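Local structure of profilin II (Acanthamoeba castellanii, 1F2K) at residues A[69-72]-A[77-80]; A[86-91]-A[95-100]. The protein binds monomeric actin, blocking its polymerisation at high concentration and promoting it at low, and also binds the phosphoinositide PIP2 and poly-L-proline. One frame throughout, in Å; residues are numbered along the deposited sequence.

Contact 1. Residues A[69-72]-A[77-80]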
loop_
_atom_site.group_PDB
_atom_site.type_symbol
_atom_site.label_atom_id
_atom_site.label_comp_id
_atom_site.label_asym_id
_atom_site.label_seq_id
_atom_site.Cartn_x
_atom_site.Cartn_y
_atom_site.Cartn_z
ATOM N N THR A 69 11.273 1.739 6.150
ATOM C CA THR A 69 11.462 1.154 4.840
ATOM C C THR A 69 12.280 -0.137 4.802
ATOM O O THR A 69 13.483 -0.124 5.085
ATOM C CB THR A 69 12.104 2.194 3.950
ATOM O OG1 THR A 69 11.457 3.446 4.185
ATOM C CG2 THR A 69 11.991 1.821 2.466
ATOM N N ILE A 70 11.632 -1.248 4.457
ATOM C CA ILE A 70 12.332 -2.524 4.343
ATOM C C ILE A 70 12.698 -2.690 2.885
ATOM O O ILE A 70 13.826 -3.067 2.566
ATOM C CB ILE A 70 11.470 -3.745 4.589
ATOM C CG1 ILE A 70 10.671 -3.624 5.856
ATOM C CG2 ILE A 70 12.343 -4.961 4.697
ATOM C CD1 ILE A 70 9.719 -4.821 5.964
ATOM N N ARG A 71 11.711 -2.465 2.007
ATOM C CA ARG A 71 11.913 -2.610 0.567
ATOM C C ARG A 71 11.580 -1.326 -0.173
ATOM O O ARG A 71 10.657 -0.626 0.215
ATOM C CB ARG A 71 11.035 -3.730 -0.011
ATOM C CG ARG A 71 11.277 -3.914 -1.511
ATOM C CD ARG A 71 10.180 -4.604 -2.290
ATOM N NE ARG A 71 10.102 -6.044 -2.084
ATOM C CZ ARG A 71 9.940 -6.957 -3.050
ATOM N NH1 ARG A 71 9.840 -6.600 -4.314
ATOM N NH2 ARG A 71 9.870 -8.248 -2.751
ATOM N N ALA A 72 12.336 -0.994 -1.227
ATOM C CA ALA A 72 11.994 0.193 -2.002
ATOM C C ALA A 72 12.541 0.171 -3.429
ATOM O O ALA A 72 13.706 0.467 -3.655
ATOM C CB ALA A 72 12.447 1.448 -1.281
ATOM N N VAL A 77 7.094 -0.770 -2.345
ATOM C CA VAL A 77 7.627 -0.089 -1.186
ATOM C C VAL A 77 6.899 -0.729 -0.001
ATOM O O VAL A 77 5.667 -0.739 0.077
ATOM C CB VAL A 77 7.394 1.409 -1.217
ATOM C CG1 VAL A 77 7.762 1.980 0.111
ATOM C CG2 VAL A 77 8.259 2.084 -2.281
ATOM N N TYR A 78 7.690 -1.320 0.885
ATOM C CA TYR A 78 7.198 -2.017 2.052
ATOM C C TYR A 78 7.777 -1.378 3.283
ATOM O O TYR A 78 8.967 -1.072 3.324
ATOM C CB TYR A 78 7.676 -3.462 2.066
ATOM C CG TYR A 78 7.181 -4.422 1.021
ATOM C CD1 TYR A 78 6.362 -4.032 -0.043
ATOM C CD2 TYR A 78 7.593 -5.725 1.060
ATOM C CE1 TYR A 78 5.976 -4.968 -1.057
ATOM C CE2 TYR A 78 7.226 -6.645 0.077
ATOM C CZ TYR A 78 6.423 -6.278 -0.980
ATOM O OH TYR A 78 6.129 -7.248 -1.945
ATOM N N GLY A 79 6.933 -1.238 4.293
ATOM C CA GLY A 79 7.334 -0.689 5.572
ATOM C C GLY A 79 7.048 -1.724 6.654
ATOM O O GLY A 79 6.283 -2.669 6.434
ATOM N N LYS A 80 7.698 -1.601 7.810
ATOM C CA LYS A 80 7.423 -2.523 8.915
ATOM C C LYS A 80 7.475 -1.754 10.224
ATOM O O LYS A 80 8.122 -0.693 10.307
ATOM C CB LYS A 80 8.389 -3.723 8.935
ATOM C CG LYS A 80 9.711 -3.523 9.631
ATOM C CD LYS A 80 10.272 -4.828 10.240
ATOM C CE LYS A 80 10.532 -5.926 9.188
ATOM N NZ LYS A 80 11.351 -7.107 9.670
#
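Tyr78 O accepts from the amides of both Ile70 and Arg71. Ile70 N is the firmer donor, at 2.9 Å from Tyr78 O and with an N-H...O angle of 161°; Arg71 N reaches the same oxygen only weakly, at 3.3 Å. Two consecutive residues thus face one, which is a classic beta bulge. In return Tyr78 N donates to Arg71 O at 3.1 Å, and Val77 CA leans on that oxygen with a C-H...O contact.

Beyond the backbone, Arg71 and Tyr78 run side by side in the same direction. Arg71 CG lies opposite the backbone N (chi1 -178°) and the chain then bends at chi3, which leaves both CD and NE over the Tyr78 ring. CD makes a CH-pi contact 4.2 Å from the ring centroid; Arg71 NE, displaced toward the rim, is 3.6 Å from Tyr78 CE2, and the guanidinium is inclined 33° to the ring. The Tyr78 side chain is about 10 Å from that of Lys115, an actin-binding site residue.

The Ile70 side chain crosses that of Lys80 at about a right angle, and its tip, CD1, is 3.4 Å from Lys80 CB, closer than usual for two carbons. On the other sheet face, Ala72 CB meets Val77 CG2 loosely at 4.4 Å. The hairpin thus keeps its pairing through the one-residue shift, and Tyr78 is met over one ring face by Arg71 and at its hydroxyl by a hydrogen bond to Glu114 of helix 106-121, which would limit its rotation.

Contact 2. Residues A[86-91]-A[95-100]; sequences VITVKT and ILIGVY
Four backbone hydrogen bonds tie 86-91 to 95-100, in two reciprocal pairs: Ile87 with Gly98 and Val89 with Leu96. The shortest are Leu96 N to Val89 O at 2.6 Å and Ile87 N to Gly98 O at 2.7 Å, the latter almost straight at the hydrogen (174°). Gly98 N answers to Ile87 O at 2.9 Å, and Val89 N to Leu96 O at 3.0 Å. C-H...O contacts supplement them where Val86 CA, Thr88 CA and Ile95 CA approach the carbonyls of Gly98, Leu96 and Val89.

The strands run antiparallel at 168° and belong to the hairpin 84-90/94-100, in the middle of the seven-stranded antiparallel sheet of the profilin fold. Helices cover both faces: Leu45 and Phe49 of helix 39-50 lie against Thr88, while Val113 and Ala117 of helix 106-121 lie against Val89, and Ala117 also touches Leu96.

Apolar packing on the face of Val86, Thr88 and Ile97 brings aliphatic branches together. Val86 places CG1 at chi1 58°, leaving CG2 as the branch turned across the contact, where it reaches Ile97 CG2 at 3.8 Å and Val99 CG1 at 4.0 Å. Thr88 and Ile97 point the same way, alongside each other, with Thr88 CG2 against Ile97 CG1; the buried Thr88 OG1 is hydrogen-bonded to Val77 O.

Aromatic packing involves Tyr100, whose ring reaches across toward the start of the 86-91 strand, on the side of Ile87. Ile87 CD1 comes up to the ring edge, near its plane, 4.0 Å from Tyr100 CE2. At the hairpin's turn end, the Thr91 and Leu96 side chains cross at about a right angle, touching through Thr91 CG2 and Leu96 CD1, while Thr91 OG1 is hydrogen-bonded to Phe125 O.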
loop_
_atom_site.group_PDB
_atom_site.type_symbol
_atom_site.label_atom_id
_atom_site.label_comp_id
_atom_site.label_asym_id
_atom_site.label_seq_id
_atom_site.Cartn_x
_atom_site.Cartn_y
_atom_site.Cartn_z
ATOM N N VAL A 86 3.145 -2.555 6.294
ATOM C CA VAL A 86 2.310 -2.173 5.178
ATOM C C VAL A 86 2.977 -2.573 3.883
ATOM O O VAL A 86 4.194 -2.372 3.712
ATOM C CB VAL A 86 2.103 -0.649 5.161
ATOM C CG1 VAL A 86 3.431 0.045 5.086
ATOM C CG2 VAL A 86 1.250 -0.247 3.971
ATOM N N ILE A 87 2.193 -3.161 2.976
ATOM C CA ILE A 87 2.719 -3.549 1.656
ATOM C C ILE A 87 2.166 -2.558 0.630
ATOM O O ILE A 87 0.939 -2.427 0.526
ATOM C CB ILE A 87 2.228 -4.945 1.244
ATOM C CG1 ILE A 87 2.568 -5.973 2.320
ATOM C CG2 ILE A 87 2.849 -5.344 -0.038
ATOM C CD1 ILE A 87 4.037 -6.258 2.498
ATOM N N THR A 88 3.011 -1.818 -0.092
ATOM C CA THR A 88 2.430 -0.921 -1.110
ATOM C C THR A 88 3.061 -1.304 -2.401
ATOM O O THR A 88 4.211 -1.676 -2.416
ATOM C CB THR A 88 2.641 0.578 -0.852
ATOM O OG1 THR A 88 4.007 0.921 -1.067
ATOM C CG2 THR A 88 2.214 0.915 0.564
ATOM N N VAL A 89 2.268 -1.259 -3.466
ATOM C CA VAL A 89 2.698 -1.620 -4.815
ATOM C C VAL A 89 2.138 -0.617 -5.794
ATOM O O VAL A 89 0.994 -0.145 -5.610
ATOM C CB VAL A 89 2.175 -2.997 -5.224
ATOM C CG1 VAL A 89 2.809 -3.431 -6.570
ATOM C CG2 VAL A 89 2.469 -3.984 -4.146
ATOM N N LYS A 90 2.946 -0.307 -6.816
ATOM C CA LYS A 90 2.607 0.667 -7.850
ATOM C C LYS A 90 2.169 0.112 -9.193
ATOM O O LYS A 90 2.912 -0.667 -9.834
ATOM C CB LYS A 90 3.791 1.590 -8.101
ATOM C CG LYS A 90 3.591 2.587 -9.254
ATOM C CD LYS A 90 4.789 3.535 -9.272
ATOM C CE LYS A 90 4.799 4.531 -10.431
ATOM N NZ LYS A 90 5.878 5.558 -10.261
ATOM N N THR A 91 0.970 0.506 -9.630
ATOM C CA THR A 91 0.481 0.058 -10.949
ATOM C C THR A 91 0.616 1.240 -11.919
ATOM O O THR A 91 1.157 2.290 -11.563
ATOM C CB THR A 91 -0.962 -0.353 -10.893
ATOM O OG1 THR A 91 -1.780 0.795 -10.654
ATOM C CG2 THR A 91 -1.165 -1.329 -9.754
ATOM N N ILE A 95 -1.679 3.161 -6.836
ATOM C CA ILE A 95 -0.745 2.535 -5.904
ATOM C C ILE A 95 -1.612 1.818 -4.923
ATOM O O ILE A 95 -2.568 2.412 -4.371
ATOM C CB ILE A 95 0.133 3.599 -5.168
ATOM C CG1 ILE A 95 1.035 4.293 -6.192
ATOM C CG2 ILE A 95 1.014 2.941 -4.151
ATOM C CD1 ILE A 95 1.438 5.594 -5.812
ATOM N N LEU A 96 -1.316 0.542 -4.708
ATOM C CA LEU A 96 -2.130 -0.234 -3.768
ATOM C C LEU A 96 -1.496 -0.191 -2.394
ATOM O O LEU A 96 -0.261 -0.180 -2.254
ATOM C CB LEU A 96 -2.249 -1.675 -4.243
ATOM C CG LEU A 96 -2.443 -1.727 -5.762
ATOM C CD1 LEU A 96 -2.439 -3.187 -6.238
ATOM C CD2 LEU A 96 -3.734 -0.989 -6.135
ATOM N N ILE A 97 -2.329 -0.172 -1.364
ATOM C CA ILE A 97 -1.801 -0.101 -0.014
ATOM C C ILE A 97 -2.486 -1.072 0.885
ATOM O O ILE A 97 -3.676 -0.944 1.066
ATOM C CB ILE A 97 -2.026 1.282 0.598
ATOM C CG1 ILE A 97 -1.277 2.348 -0.162
ATOM C CG2 ILE A 97 -1.518 1.340 1.981
ATOM C CD1 ILE A 97 -1.730 3.686 0.372
ATOM N N GLY A 98 -1.738 -2.009 1.471
ATOM C CA GLY A 98 -2.328 -2.964 2.394
ATOM C C GLY A 98 -1.541 -3.138 3.694
ATOM O O GLY A 98 -0.346 -3.501 3.678
ATOM N N VAL A 99 -2.205 -2.916 4.825
ATOM C CA VAL A 99 -1.573 -3.040 6.132
ATOM C C VAL A 99 -1.998 -4.360 6.757
ATOM O O VAL A 99 -3.099 -4.850 6.527
ATOM C CB VAL A 99 -1.934 -1.842 7.115
ATOM C CG1 VAL A 99 -2.013 -0.513 6.348
ATOM C CG2 VAL A 99 -3.205 -2.102 7.835
ATOM N N TYR A 100 -1.118 -4.938 7.551
ATOM C CA TYR A 100 -1.417 -6.202 8.181
ATOM C C TYR A 100 -0.978 -6.031 9.608
ATOM O O TYR A 100 -0.143 -5.182 9.909
ATOM C CB TYR A 100 -0.643 -7.317 7.487
ATOM C CG TYR A 100 0.847 -7.081 7.449
ATOM C CD1 TYR A 100 1.644 -7.364 8.564
ATOM C CD2 TYR A 100 1.469 -6.572 6.312
ATOM C CE1 TYR A 100 3.022 -7.148 8.542
ATOM C CE2 TYR A 100 2.850 -6.351 6.276
ATOM C CZ TYR A 100 3.621 -6.644 7.401
ATOM O OH TYR A 100 4.982 -6.427 7.386
#

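Contacts 1 and 2 are successive antiparallel hairpins of one sheet, and they meet because strands 76-81 and 84-90 are neighbours in it. Contact 2 lies near the centre of the chain, almost wholly buried, with regular pairing and mainly aliphatic side chains. Contact 1, its centre about 10 Å from that of contact 2, is only partly buried; there the register slips at a bulge, and the aliphatic parts of an arginine and a lysine pack against a tyrosine and an isoleucine. The seam between them is both polar and packed: a threonine hydroxyl bond joins them, Gly79 N pairs with Val86 O, and the ring of Tyr78 rests against Ile87 CG2.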